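PilO protein (Pseudomonas aeruginosa, PDB 2RJZ) pairs through its periplasmic domain with PilN, founding the inner-membrane PilM/PilN/PilO/PilP complex that is essential for assembling a functional type IV pilus. Local coordinates at residues A[49-54]-A[100-105]; A[56-61]-A[92-97]; A[62-67]-A[82-87]; A[106-111]-A[128-133]. All blocks are in the same frame, centred on the assembly; numbering follows the deposited sequence.

Contact 1 of 4, residues A[49-54]-A[100-105]; sequences EDITRT and SSLPRI. With SO4 (sulfate ion), chain D.
A salt bridge between Asp50 and Arg104, with Leu102 packed beside it, ties the middle of helix 43-57 to the loop following helix 89-100 at the domain surface. Arg104 NE donates to Asp50 OD2 at 2.9 Å along a nearly straight line (166°). The oxygen lies in the guanidinium plane, yet NE meets it on its anti side and out of the carboxylate plane, because the two flat groups are turned 47° against each other. A weak second bond runs from NH2 to the same oxygen. The arginine chain reaches this position through a bend at chi2 (-95°). At the far end of the guanidinium, NH1 and NH2 hold two oxygens of a sulfate, Arg104 NH1 to O3 and Arg104 NH2 to O4 both 2.7 Å; the ion is probably from the crystallisation liquor. NH1 also bridges to Glu43, so the arginine is gripped along most of its polar edge. The apolar part is Leu102, whose CD1 and CD2 each lie 3.8 Å from Asp50 CB. CD2 also passes Thr54 OG1, a hydroxyl that donates to Asp50 O at 2.6 Å, on the face of that carbonyl opposite Thr54 N. Behind this layer Ile51 and Thr54 touch Phe95 of helix 89-100, while Ile105 O accepts from Thr132 of strand 124-135.

Contact 2 of 4, residues A[56-61]-A[92-97]; sequences LGSGLE and LATFVS
Leu60 pushes its two methyl branches against helix 89-100, one toward Phe95 and the other toward Leu92. CD1 comes to 3.4 Å from Phe95 CB, a tight approach, and stays close to the root of the ring, 3.5 Å from Phe95 CG. CD2 takes the other direction and meets Leu92 CD2 at 3.9 Å. Both partners are crossed at about a right angle. The backbone points Phe95 CB at Leu60; with CG anti to the backbone N (chi1 169°) the ring then leads away toward Ile51 and Thr54 of helix 43-57. Leu92 does the reverse: its CB bond points away from residues 56-61, but the end of the chain returns to Leu60 and also touches Val85 of strand 76-87. These side chains form part of the seam between the two helices that cover one side of the sheet in this circularly permuted ferredoxin-like fold. Helix 43-57 ends here in a Schellman motif; Gly59, with positive phi (79°), turns the chain so that Leu60 points inward just before strand 61-72 begins. At the margin of the seam Ser58 OG lies 3.4 Å from Thr94 OG1; Ser58 OG is bonded back to Thr54 O in the last turn of helix 43-57, and Thr94 OG1 to Asp91 O. Thr94 OG1 sits between its backbone N and carbonyl carbon (chi1 70°), the conformation that lets it reach back to the preceding turn. Ser58 OG also approaches Phe95 N, at 3.5 Å.

Contact 3 of 4, residues A[62-67]-A[82-87]; sequences FEEIKL and QISVVG
Phe62 lays one face of its ring against Val85, its non-hydrogen-bonded partner on the antiparallel strand, and continues on to Ile83. From CB the chain leaves with CG anti to the carbonyl carbon (chi1 -79°), which brings the ring alongside Val85. CG is 4.1 Å from Val85 CG1; CD1 is nearer, 3.7 Å from the same methyl. CE1 touches both residues, Val85 CG1 over the ring face and Ile83 CG2 at 3.6 Å from an oblique direction. Val85 CG1 stands over the face in a CH-pi contact, 3.8 Å from the centroid and 17° off the ring normal. The tip, CZ, and its neighbour CE2 reach the backbone carbonyls of Ile51 and Thr52, so the ring fills the gap between strand 61-72 and helix 43-57. The two strands form a beta hairpin at one edge of the four-stranded antiparallel sheet, with 61-72 outermost within the chain. Their pairing is interrupted by a classic beta bulge: Glu63 N and Glu64 N both point to Ser84 O, the first at 2.9 Å and the second only weakly. Regular pairing resumes with Ser84 N to Glu64 O and with the two bonds joining Lys66 and Gln82. In the bulge Glu63 is turned toward Val86, whose CG2 sits 3.3 Å from Glu63 CD while the carboxylate pairs with Arg125 of strand 124-135. On the face that carries Glu64, Gln82 and Ser84, a water donates to Glu64 OE1 at 2.6 Å and also contacts Ser84 OG.

Contact 4 of 4, residues A[106-111]-A[128-133]; sequences VTLHDF and ILAKTY. With SO4 (sulfate ion), chain C.
Backbone hydrogen bonds join Thr107 to Lys131 in both directions, Thr107 N to Lys131 O at 3.0 Å and Lys131 N to Thr107 O at 2.9 Å. Further along, His109 N donates to Leu129 O, and Leu129 N turns to Asp110 O at a nearly linear 173°. His109 and Asp110 thus both answer Leu129, and the register slips by one residue in a beta bulge. Side-chain hydrogen bonds gather at Thr107: its OG1 is 2.5 Å from Tyr133 OH and equally 2.5 Å from His109 NE2, two very short distances whose donors the geometry does not settle. With OG1 between the backbone N and the carbonyl carbon (chi1 57°), the hydroxyl is carried to the edge of the tyrosine ring, in its plane. Lys131 crosses over one imidazole face in a CH-pi contact, CE 4.2 Å from the His109 ring centroid and almost above its centre. The ammonium end lies by a sulfate, probably from the crystallisation liquor, and forms a salt bridge with Glu78. Apolar contacts cover the other face of the sheet: Leu108 CD2 meets Ala130 CB at 3.8 Å, and Phe111 CB meets Ile128 CG1 at 3.6 Å. Leu108 and Ile128 extend this layer onto Val96 of helix 89-100, while Phe111 stacks on Phe111 of the second subunit. The arrangement is that of a bulged, twisted beta hairpin, here the final one of a circularly permuted ferredoxin-like fold, whose outer strand also faces the second subunit.

In the fold
Contacts 3 and 4, with centres about 12 Å apart, are the two hairpins of one sheet, joined where Ile83 O accepts from Ile128 N at 2.8 Å. Contacts 1 and 2 share helix 43-57 and lie about 11 Å apart, meeting through Ile51, Thr54 and Phe95. Contact 2 leads directly into contact 3, as Glu61 N binds Val86 O, and Leu92 CD2 packs 3.8 Å from Val85 CG2. Contact 1 reaches contact 4 through Ile105 O and Thr132 OG1, 2.7 Å apart. Along the chain contact 3 nests within contact 2, and contact 2 within contact 1. Contacts 1, 2 and 4 also touch the second subunit, and contacts 1 and 4 each carry a sulfate.

Contact 1 of 4, residues A[49-54]-A[100-105]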
loop_
_atom_site.group_PDB
_atom_site.type_symbol
_atom_site.label_atom_id
_atom_site.label_comp_id
_atom_site.label_asym_id
_atom_site.label_seq_id
_atom_site.Cartn_x
_atom_site.Cartn_y
_atom_site.Cartn_z
ATOM N N GLU A 49 9.966 14.005 8.896
ATOM C CA GLU A 49 11.405 14.211 8.728
ATOM C C GLU A 49 12.029 13.165 7.772
ATOM O O GLU A 49 12.825 13.516 6.915
ATOM C CB GLU A 49 12.102 14.146 10.091
ATOM C CG GLU A 49 13.603 14.210 9.978
ATOM C CD GLU A 49 14.307 13.654 11.182
ATOM O OE1 GLU A 49 13.718 12.793 11.888
ATOM O OE2 GLU A 49 15.464 14.063 11.417
ATOM N N ASP A 50 11.693 11.886 7.948
ATOM C CA ASP A 50 12.249 10.815 7.090
ATOM C C ASP A 50 11.728 10.888 5.676
ATOM O O ASP A 50 12.485 10.710 4.727
ATOM C CB ASP A 50 11.913 9.434 7.648
ATOM C CG ASP A 50 12.739 9.088 8.854
ATOM O OD1 ASP A 50 13.813 9.699 8.995
ATOM O OD2 ASP A 50 12.325 8.206 9.655
ATOM N N ILE A 51 10.431 11.143 5.534
ATOM C CA ILE A 51 9.853 11.343 4.207
ATOM C C ILE A 51 10.595 12.453 3.494
ATOM O O ILE A 51 10.972 12.298 2.338
ATOM C CB ILE A 51 8.309 11.598 4.259
ATOM C CG1 ILE A 51 7.593 10.312 4.682
ATOM C CG2 ILE A 51 7.756 12.102 2.897
ATOM C CD1 ILE A 51 6.131 10.480 4.986
ATOM N N THR A 52 10.856 13.553 4.200
ATOM C CA THR A 52 11.439 14.762 3.561
ATOM C C THR A 52 12.872 14.490 3.097
ATOM O O THR A 52 13.270 14.817 1.971
ATOM C CB THR A 52 11.342 16.008 4.521
ATOM O OG1 THR A 52 9.963 16.240 4.820
ATOM C CG2 THR A 52 11.885 17.257 3.845
ATOM N N ARG A 53 13.620 13.832 3.979
ATOM C CA ARG A 53 14.982 13.474 3.722
ATOM C C ARG A 53 15.073 12.484 2.566
ATOM O O ARG A 53 15.973 12.587 1.728
ATOM C CB ARG A 53 15.575 12.877 4.995
ATOM C CG ARG A 53 17.054 12.609 4.924
ATOM C CD ARG A 53 17.622 12.206 6.323
ATOM N NE ARG A 53 16.937 12.860 7.456
ATOM C CZ ARG A 53 17.336 13.986 8.039
ATOM N NH1 ARG A 53 18.412 14.621 7.585
ATOM N NH2 ARG A 53 16.653 14.485 9.073
ATOM N N THR A 54 14.132 11.535 2.514
ATOM C CA THR A 54 14.091 10.518 1.441
ATOM C C THR A 54 13.820 11.174 0.104
ATOM O O THR A 54 14.434 10.823 -0.912
ATOM C CB THR A 54 13.000 9.444 1.701
ATOM O OG1 THR A 54 13.213 8.855 2.987
ATOM C CG2 THR A 54 13.042 8.318 0.615
ATOM N N SER A 100 8.768 3.398 1.537
ATOM C CA SER A 100 8.110 2.157 1.949
ATOM C C SER A 100 9.077 1.248 2.697
ATOM O O SER A 100 8.634 0.385 3.465
ATOM C CB SER A 100 7.403 1.445 0.780
ATOM O OG SER A 100 8.358 1.028 -0.188
ATOM N N SER A 101 10.383 1.489 2.507
ATOM C CA SER A 101 11.470 0.810 3.251
ATOM C C SER A 101 11.924 1.498 4.539
ATOM O O SER A 101 12.964 1.102 5.096
ATOM C CB SER A 101 12.724 0.647 2.366
ATOM O OG SER A 101 12.430 0.039 1.123
ATOM N N LEU A 102 11.197 2.522 4.998
ATOM C CA LEU A 102 11.548 3.242 6.228
ATOM C C LEU A 102 11.240 2.445 7.500
ATOM O O LEU A 102 10.288 1.649 7.524
ATOM C CB LEU A 102 10.777 4.562 6.323
ATOM C CG LEU A 102 11.096 5.733 5.389
ATOM C CD1 LEU A 102 10.062 6.875 5.588
ATOM C CD2 LEU A 102 12.509 6.228 5.614
ATOM N N PRO A 103 12.006 2.694 8.586
ATOM C CA PRO A 103 11.731 2.002 9.842
ATOM C C PRO A 103 10.582 2.688 10.580
ATOM O O PRO A 103 10.761 3.146 11.717
ATOM C CB PRO A 103 13.042 2.171 10.642
ATOM C CG PRO A 103 13.953 3.031 9.790
ATOM C CD PRO A 103 13.125 3.644 8.726
ATOM N N ARG A 104 9.434 2.791 9.904
ATOM C CA ARG A 104 8.235 3.463 10.414
ATOM C C ARG A 104 7.037 2.637 9.953
ATOM O O ARG A 104 7.127 1.915 8.947
ATOM C CB ARG A 104 8.094 4.881 9.819
ATOM C CG ARG A 104 9.287 5.829 10.046
ATOM C CD ARG A 104 9.078 6.708 11.274
ATOM N NE ARG A 104 10.271 7.503 11.535
ATOM C CZ ARG A 104 10.559 8.048 12.715
ATOM N NH1 ARG A 104 9.728 7.877 13.733
ATOM N NH2 ARG A 104 11.671 8.768 12.868
ATOM N N ILE A 105 5.922 2.769 10.666
ATOM C CA ILE A 105 4.669 2.133 10.308
ATOM C C ILE A 105 3.974 3.131 9.369
ATOM O O ILE A 105 3.301 4.063 9.808
ATOM C CB ILE A 105 3.756 1.827 11.559
ATOM C CG1 ILE A 105 4.514 1.087 12.685
ATOM C CG2 ILE A 105 2.453 1.141 11.118
ATOM C CD1 ILE A 105 5.271 -0.163 12.279
HETATM S S SO4 D . 11.569 9.630 16.324
HETATM O O1 SO4 D . 11.605 10.686 17.341
HETATM O O2 SO4 D . 12.109 8.388 16.873
HETATM O O3 SO4 D . 10.183 9.442 15.892
HETATM O O4 SO4 D . 12.393 10.030 15.179
HETATM O O HOH W 1 14.233 10.346 11.567
#

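Contact 2 of 4, residues A[56-61]-A[92-97]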
loop_
_atom_site.group_PDB
_atom_site.type_symbol
_atom_site.label_atom_id
_atom_site.label_comp_id
_atom_site.label_asym_id
_atom_site.label_seq_id
_atom_site.Cartn_x
_atom_site.Cartn_y
_atom_site.Cartn_z
ATOM N N LEU A 56 14.335 14.552 -0.647
ATOM C CA LEU A 56 15.585 15.251 -0.952
ATOM C C LEU A 56 16.681 14.301 -1.460
ATOM O O LEU A 56 17.354 14.607 -2.457
ATOM C CB LEU A 56 16.052 16.066 0.250
ATOM C CG LEU A 56 15.040 17.173 0.598
ATOM C CD1 LEU A 56 15.496 17.922 1.844
ATOM C CD2 LEU A 56 14.875 18.125 -0.610
ATOM N N GLY A 57 16.833 13.144 -0.805
ATOM C CA GLY A 57 17.843 12.145 -1.220
ATOM C C GLY A 57 17.600 11.648 -2.623
ATOM O O GLY A 57 18.551 11.310 -3.345
ATOM N N SER A 58 16.330 11.649 -3.053
ATOM C CA SER A 58 16.027 11.181 -4.405
ATOM C C SER A 58 16.071 12.287 -5.443
ATOM O O SER A 58 15.788 12.027 -6.609
ATOM C CB SER A 58 14.680 10.461 -4.469
ATOM O OG SER A 58 14.611 9.397 -3.531
ATOM N N GLY A 59 16.445 13.502 -5.048
ATOM C CA GLY A 59 16.530 14.615 -6.008
ATOM C C GLY A 59 15.166 15.207 -6.324
ATOM O O GLY A 59 14.917 15.706 -7.421
ATOM N N LEU A 60 14.261 15.140 -5.360
ATOM C CA LEU A 60 12.934 15.681 -5.550
ATOM C C LEU A 60 12.827 16.993 -4.788
ATOM O O LEU A 60 13.499 17.174 -3.758
ATOM C CB LEU A 60 11.899 14.689 -5.005
ATOM C CG LEU A 60 11.817 13.284 -5.597
ATOM C CD1 LEU A 60 10.668 12.575 -4.950
ATOM C CD2 LEU A 60 11.627 13.329 -7.090
ATOM N N GLU A 61 11.987 17.906 -5.273
ATOM C CA GLU A 61 11.535 19.018 -4.416
ATOM C C GLU A 61 10.134 18.830 -3.843
ATOM O O GLU A 61 9.227 18.396 -4.535
ATOM C CB GLU A 61 11.633 20.380 -5.119
ATOM C CG GLU A 61 11.153 20.400 -6.545
ATOM C CD GLU A 61 11.111 21.816 -7.121
ATOM O OE1 GLU A 61 10.230 22.630 -6.687
ATOM O OE2 GLU A 61 11.962 22.098 -8.006
ATOM N N LEU A 92 11.081 9.851 -8.658
ATOM C CA LEU A 92 9.761 9.551 -8.084
ATOM C C LEU A 92 9.597 8.099 -7.595
ATOM O O LEU A 92 9.043 7.862 -6.509
ATOM C CB LEU A 92 8.639 9.895 -9.087
ATOM C CG LEU A 92 8.459 11.381 -9.394
ATOM C CD1 LEU A 92 7.508 11.601 -10.557
ATOM C CD2 LEU A 92 8.032 12.151 -8.172
ATOM N N ALA A 93 10.047 7.129 -8.397
ATOM C CA ALA A 93 9.828 5.721 -8.054
ATOM C C ALA A 93 10.754 5.311 -6.919
ATOM O O ALA A 93 10.359 4.571 -6.012
ATOM C CB ALA A 93 10.027 4.799 -9.284
ATOM N N THR A 94 11.983 5.811 -6.960
ATOM C CA THR A 94 12.950 5.519 -5.872
ATOM C C THR A 94 12.490 6.145 -4.550
ATOM O O THR A 94 12.597 5.520 -3.499
ATOM C CB THR A 94 14.410 5.941 -6.225
ATOM O OG1 THR A 94 14.509 7.368 -6.242
ATOM C CG2 THR A 94 14.801 5.406 -7.588
ATOM N N PHE A 95 11.959 7.365 -4.616
ATOM C CA PHE A 95 11.326 8.006 -3.467
ATOM C C PHE A 95 10.216 7.129 -2.867
ATOM O O PHE A 95 10.193 6.883 -1.664
ATOM C CB PHE A 95 10.753 9.379 -3.858
ATOM C CG PHE A 95 9.860 9.982 -2.801
ATOM C CD1 PHE A 95 10.363 10.282 -1.533
ATOM C CD2 PHE A 95 8.503 10.243 -3.069
ATOM C CE1 PHE A 95 9.541 10.841 -0.536
ATOM C CE2 PHE A 95 7.659 10.794 -2.078
ATOM C CZ PHE A 95 8.187 11.092 -0.798
ATOM N N VAL A 96 9.302 6.652 -3.705
ATOM C CA VAL A 96 8.198 5.803 -3.232
ATOM C C VAL A 96 8.758 4.541 -2.576
ATOM O O VAL A 96 8.289 4.098 -1.517
ATOM C CB VAL A 96 7.191 5.471 -4.404
ATOM C CG1 VAL A 96 6.145 4.405 -4.005
ATOM C CG2 VAL A 96 6.494 6.754 -4.850
ATOM N N SER A 97 9.774 3.982 -3.218
ATOM C CA SER A 97 10.428 2.785 -2.724
ATOM C C SER A 97 11.180 3.039 -1.402
ATOM O O SER A 97 11.194 2.181 -0.537
ATOM C CB SER A 97 11.383 2.229 -3.796
ATOM O OG SER A 97 11.988 1.047 -3.312
#

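Contact 3 of 4, residues A[62-67]-A[82-87]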
loop_
_atom_site.group_PDB
_atom_site.type_symbol
_atom_site.label_atom_id
_atom_site.label_comp_id
_atom_site.label_asym_id
_atom_site.label_seq_id
_atom_site.Cartn_x
_atom_site.Cartn_y
_atom_site.Cartn_z
ATOM N N PHE A 62 9.965 19.204 -2.584
ATOM C CA PHE A 62 8.663 19.155 -1.931
ATOM C C PHE A 62 7.864 20.415 -2.174
ATOM O O PHE A 62 8.372 21.519 -2.011
ATOM C CB PHE A 62 8.821 18.924 -0.424
ATOM C CG PHE A 62 9.082 17.511 -0.087
ATOM C CD1 PHE A 62 8.043 16.685 0.345
ATOM C CD2 PHE A 62 10.340 16.969 -0.290
ATOM C CE1 PHE A 62 8.272 15.349 0.609
ATOM C CE2 PHE A 62 10.589 15.628 -0.027
ATOM C CZ PHE A 62 9.563 14.816 0.420
ATOM N N GLU A 63 6.602 20.255 -2.525
ATOM C CA GLU A 63 5.733 21.407 -2.651
ATOM C C GLU A 63 4.803 21.558 -1.465
ATOM O O GLU A 63 4.524 22.672 -1.034
ATOM C CB GLU A 63 4.941 21.339 -3.938
ATOM C CG GLU A 63 5.831 21.433 -5.166
ATOM C CD GLU A 63 5.015 21.402 -6.443
ATOM O OE1 GLU A 63 4.171 20.489 -6.572
ATOM O OE2 GLU A 63 5.210 22.296 -7.297
ATOM N N GLU A 64 4.331 20.434 -0.948
ATOM C CA GLU A 64 3.273 20.433 0.064
ATOM C C GLU A 64 3.171 19.107 0.817
ATOM O O GLU A 64 3.354 18.012 0.257
ATOM C CB GLU A 64 1.926 20.823 -0.567
ATOM C CG GLU A 64 0.726 20.640 0.325
ATOM C CD GLU A 64 -0.578 20.899 -0.427
ATOM O OE1 GLU A 64 -1.280 19.916 -0.815
ATOM O OE2 GLU A 64 -0.892 22.096 -0.660
ATOM N N ILE A 65 2.919 19.227 2.112
ATOM C CA ILE A 65 2.526 18.104 2.942
ATOM C C ILE A 65 1.231 18.489 3.606
ATOM O O ILE A 65 1.159 19.489 4.374
ATOM C CB ILE A 65 3.520 17.801 4.050
ATOM C CG1 ILE A 65 4.861 17.384 3.463
ATOM C CG2 ILE A 65 2.947 16.706 4.960
ATOM C CD1 ILE A 65 5.989 17.523 4.439
ATOM N N LYS A 66 0.207 17.699 3.313
ATOM C CA LYS A 66 -1.118 18.013 3.761
ATOM C C LYS A 66 -1.570 16.908 4.689
ATOM O O LYS A 66 -1.674 15.724 4.289
ATOM C CB LYS A 66 -2.043 18.153 2.564
ATOM C CG LYS A 66 -3.393 18.691 2.914
ATOM C CD LYS A 66 -4.269 18.881 1.692
ATOM C CE LYS A 66 -5.680 19.369 2.129
ATOM N NZ LYS A 66 -6.776 19.090 1.125
ATOM N N LEU A 67 -1.797 17.286 5.942
ATOM C CA LEU A 67 -2.287 16.352 6.943
ATOM C C LEU A 67 -3.792 16.423 6.892
ATOM O O LEU A 67 -4.372 17.496 6.960
ATOM C CB LEU A 67 -1.770 16.706 8.333
ATOM C CG LEU A 67 -0.499 16.041 8.837
ATOM C CD1 LEU A 67 0.756 16.525 8.098
ATOM C CD2 LEU A 67 -0.356 16.294 10.328
ATOM N N GLN A 82 -1.129 13.553 2.671
ATOM C CA GLN A 82 -0.960 13.741 1.242
ATOM C C GLN A 82 0.308 14.524 0.893
ATOM O O GLN A 82 0.481 15.667 1.334
ATOM C CB GLN A 82 -2.186 14.443 0.675
ATOM C CG GLN A 82 -2.143 14.580 -0.824
ATOM C CD GLN A 82 -3.129 15.612 -1.315
ATOM O OE1 GLN A 82 -4.312 15.561 -0.967
ATOM N NE2 GLN A 82 -2.649 16.573 -2.112
ATOM N N ILE A 83 1.190 13.894 0.113
ATOM C CA ILE A 83 2.462 14.460 -0.271
ATOM C C ILE A 83 2.480 14.866 -1.753
ATOM O O ILE A 83 2.207 14.019 -2.640
ATOM C CB ILE A 83 3.611 13.420 -0.139
ATOM C CG1 ILE A 83 3.492 12.525 1.094
ATOM C CG2 ILE A 83 4.978 14.086 -0.212
ATOM C CD1 ILE A 83 3.394 13.254 2.352
ATOM N N SER A 84 2.867 16.119 -2.015
ATOM C CA SER A 84 3.148 16.613 -3.362
ATOM C C SER A 84 4.628 16.892 -3.567
ATOM O O SER A 84 5.225 17.719 -2.862
ATOM C CB SER A 84 2.379 17.910 -3.650
ATOM O OG SER A 84 0.982 17.683 -3.637
ATOM N N VAL A 85 5.203 16.227 -4.552
ATOM C CA VAL A 85 6.608 16.381 -4.894
ATOM C C VAL A 85 6.742 16.601 -6.409
ATOM O O VAL A 85 5.794 16.364 -7.161
ATOM C CB VAL A 85 7.439 15.149 -4.453
ATOM C CG1 VAL A 85 7.452 15.059 -2.964
ATOM C CG2 VAL A 85 6.871 13.859 -5.030
ATOM N N VAL A 86 7.909 17.067 -6.829
ATOM C CA VAL A 86 8.217 17.354 -8.235
ATOM C C VAL A 86 9.633 16.795 -8.482
ATOM O O VAL A 86 10.516 16.955 -7.632
ATOM C CB VAL A 86 8.154 18.888 -8.551
ATOM C CG1 VAL A 86 8.694 19.204 -9.964
ATOM C CG2 VAL A 86 6.717 19.407 -8.447
ATOM N N GLY A 87 9.804 16.077 -9.591
ATOM C CA GLY A 87 11.120 15.661 -10.061
ATOM C C GLY A 87 11.027 14.725 -11.258
ATOM O O GLY A 87 9.983 14.644 -11.914
HETATM O O HOH W 2 -0.332 17.515 -1.001
#

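Contact 4 of 4, residues A[106-111]-A[128-133]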
loop_
_atom_site.group_PDB
_atom_site.type_symbol
_atom_site.label_atom_id
_atom_site.label_comp_id
_atom_site.label_asym_id
_atom_site.label_seq_id
_atom_site.Cartn_x
_atom_site.Cartn_y
_atom_site.Cartn_z
ATOM N N VAL A 106 4.207 2.955 8.075
ATOM C CA VAL A 106 3.682 3.868 7.065
ATOM C C VAL A 106 3.278 3.056 5.831
ATOM O O VAL A 106 4.048 2.229 5.358
ATOM C CB VAL A 106 4.684 5.013 6.720
ATOM C CG1 VAL A 106 6.012 4.460 6.208
ATOM C CG2 VAL A 106 4.068 5.998 5.726
ATOM N N THR A 107 2.057 3.266 5.355
ATOM C CA THR A 107 1.600 2.577 4.164
ATOM C C THR A 107 1.381 3.630 3.076
ATOM O O THR A 107 1.070 4.802 3.377
ATOM C CB THR A 107 0.304 1.781 4.426
ATOM O OG1 THR A 107 -0.704 2.662 4.927
ATOM C CG2 THR A 107 0.529 0.656 5.424
ATOM N N LEU A 108 1.554 3.220 1.832
ATOM C CA LEU A 108 1.385 4.118 0.699
ATOM C C LEU A 108 0.185 3.693 -0.111
ATOM O O LEU A 108 -0.125 2.496 -0.206
ATOM C CB LEU A 108 2.651 4.171 -0.164
ATOM C CG LEU A 108 3.885 4.701 0.572
ATOM C CD1 LEU A 108 5.120 4.517 -0.281
ATOM C CD2 LEU A 108 3.712 6.179 0.879
ATOM N N HIS A 109 -0.519 4.676 -0.671
ATOM C CA HIS A 109 -1.827 4.387 -1.292
ATOM C C HIS A 109 -1.915 4.954 -2.700
ATOM O O HIS A 109 -0.932 4.858 -3.427
ATOM C CB HIS A 109 -2.959 4.753 -0.340
ATOM C CG HIS A 109 -2.790 4.105 1.002
ATOM N ND1 HIS A 109 -3.376 2.897 1.332
ATOM C CD2 HIS A 109 -2.028 4.459 2.067
ATOM C CE1 HIS A 109 -2.995 2.544 2.548
ATOM N NE2 HIS A 109 -2.178 3.479 3.016
ATOM N N ASP A 110 -3.042 5.527 -3.092
ATOM C CA ASP A 110 -3.166 6.079 -4.409
ATOM C C ASP A 110 -2.207 7.247 -4.668
ATOM O O ASP A 110 -1.817 7.992 -3.754
ATOM C CB ASP A 110 -4.631 6.446 -4.696
ATOM C CG ASP A 110 -5.563 5.221 -4.632
ATOM O OD1 ASP A 110 -5.055 4.073 -4.603
ATOM O OD2 ASP A 110 -6.797 5.403 -4.603
ATOM N N PHE A 111 -1.784 7.348 -5.922
ATOM C CA PHE A 111 -0.893 8.394 -6.356
ATOM C C PHE A 111 -1.332 8.807 -7.752
ATOM O O PHE A 111 -1.984 8.020 -8.459
ATOM C CB PHE A 111 0.577 7.942 -6.340
ATOM C CG PHE A 111 0.935 6.915 -7.388
ATOM C CD1 PHE A 111 1.451 7.311 -8.627
ATOM C CD2 PHE A 111 0.793 5.567 -7.135
ATOM C CE1 PHE A 111 1.802 6.365 -9.592
ATOM C CE2 PHE A 111 1.120 4.620 -8.104
ATOM C CZ PHE A 111 1.617 5.022 -9.336
ATOM N N ILE A 128 0.820 11.838 -3.710
ATOM C CA ILE A 128 0.660 10.475 -3.170
ATOM C C ILE A 128 0.079 10.507 -1.762
ATOM O O ILE A 128 0.441 11.356 -0.959
ATOM C CB ILE A 128 1.994 9.652 -3.232
ATOM C CG1 ILE A 128 1.766 8.165 -2.930
ATOM C CG2 ILE A 128 3.080 10.224 -2.324
ATOM C CD1 ILE A 128 3.008 7.273 -3.194
ATOM N N LEU A 129 -0.834 9.596 -1.467
ATOM C CA LEU A 129 -1.351 9.463 -0.108
ATOM C C LEU A 129 -0.563 8.415 0.725
ATOM O O LEU A 129 -0.395 7.257 0.303
ATOM C CB LEU A 129 -2.844 9.138 -0.143
ATOM C CG LEU A 129 -3.594 9.026 1.184
ATOM C CD1 LEU A 129 -3.608 10.397 1.862
ATOM C CD2 LEU A 129 -5.025 8.539 0.889
ATOM N N ALA A 130 -0.036 8.857 1.867
ATOM C CA ALA A 130 0.614 8.000 2.830
ATOM C C ALA A 130 -0.308 7.948 4.042
ATOM O O ALA A 130 -1.167 8.816 4.206
ATOM C CB ALA A 130 1.990 8.553 3.225
ATOM N N LYS A 131 -0.176 6.901 4.853
ATOM C CA LYS A 131 -0.905 6.839 6.110
ATOM C C LYS A 131 -0.018 6.326 7.182
ATOM O O LYS A 131 0.819 5.448 6.976
ATOM C CB LYS A 131 -2.118 5.905 6.048
ATOM C CG LYS A 131 -3.272 6.422 5.267
ATOM C CD LYS A 131 -4.277 5.313 5.100
ATOM C CE LYS A 131 -5.378 5.770 4.170
ATOM N NZ LYS A 131 -6.448 4.758 4.107
ATOM N N THR A 132 -0.224 6.882 8.361
ATOM C CA THR A 132 0.352 6.292 9.521
ATOM C C THR A 132 -0.779 6.062 10.534
ATOM O O THR A 132 -1.930 6.466 10.307
ATOM C CB THR A 132 1.540 7.120 10.058
ATOM O OG1 THR A 132 2.306 6.289 10.957
ATOM C CG2 THR A 132 1.053 8.417 10.749
ATOM N N TYR A 133 -0.437 5.423 11.642
ATOM C CA TYR A 133 -1.412 4.876 12.546
ATOM C C TYR A 133 -0.940 5.020 14.000
ATOM O O TYR A 133 0.265 4.972 14.306
ATOM C CB TYR A 133 -1.667 3.387 12.223
ATOM C CG TYR A 133 -1.940 3.088 10.745
ATOM C CD1 TYR A 133 -3.255 2.918 10.258
ATOM C CD2 TYR A 133 -0.878 2.987 9.840
ATOM C CE1 TYR A 133 -3.478 2.634 8.891
ATOM C CE2 TYR A 133 -1.082 2.728 8.505
ATOM C CZ TYR A 133 -2.370 2.549 8.029
ATOM O OH TYR A 133 -2.493 2.294 6.680
HETATM S S SO4 C . -7.316 3.855 1.030
HETATM O O1 SO4 C . -6.731 5.195 0.844
HETATM O O2 SO4 C . -7.022 3.288 2.350
HETATM O O3 SO4 C . -8.778 3.950 0.930
HETATM O O4 SO4 C . -6.762 2.935 0.021
#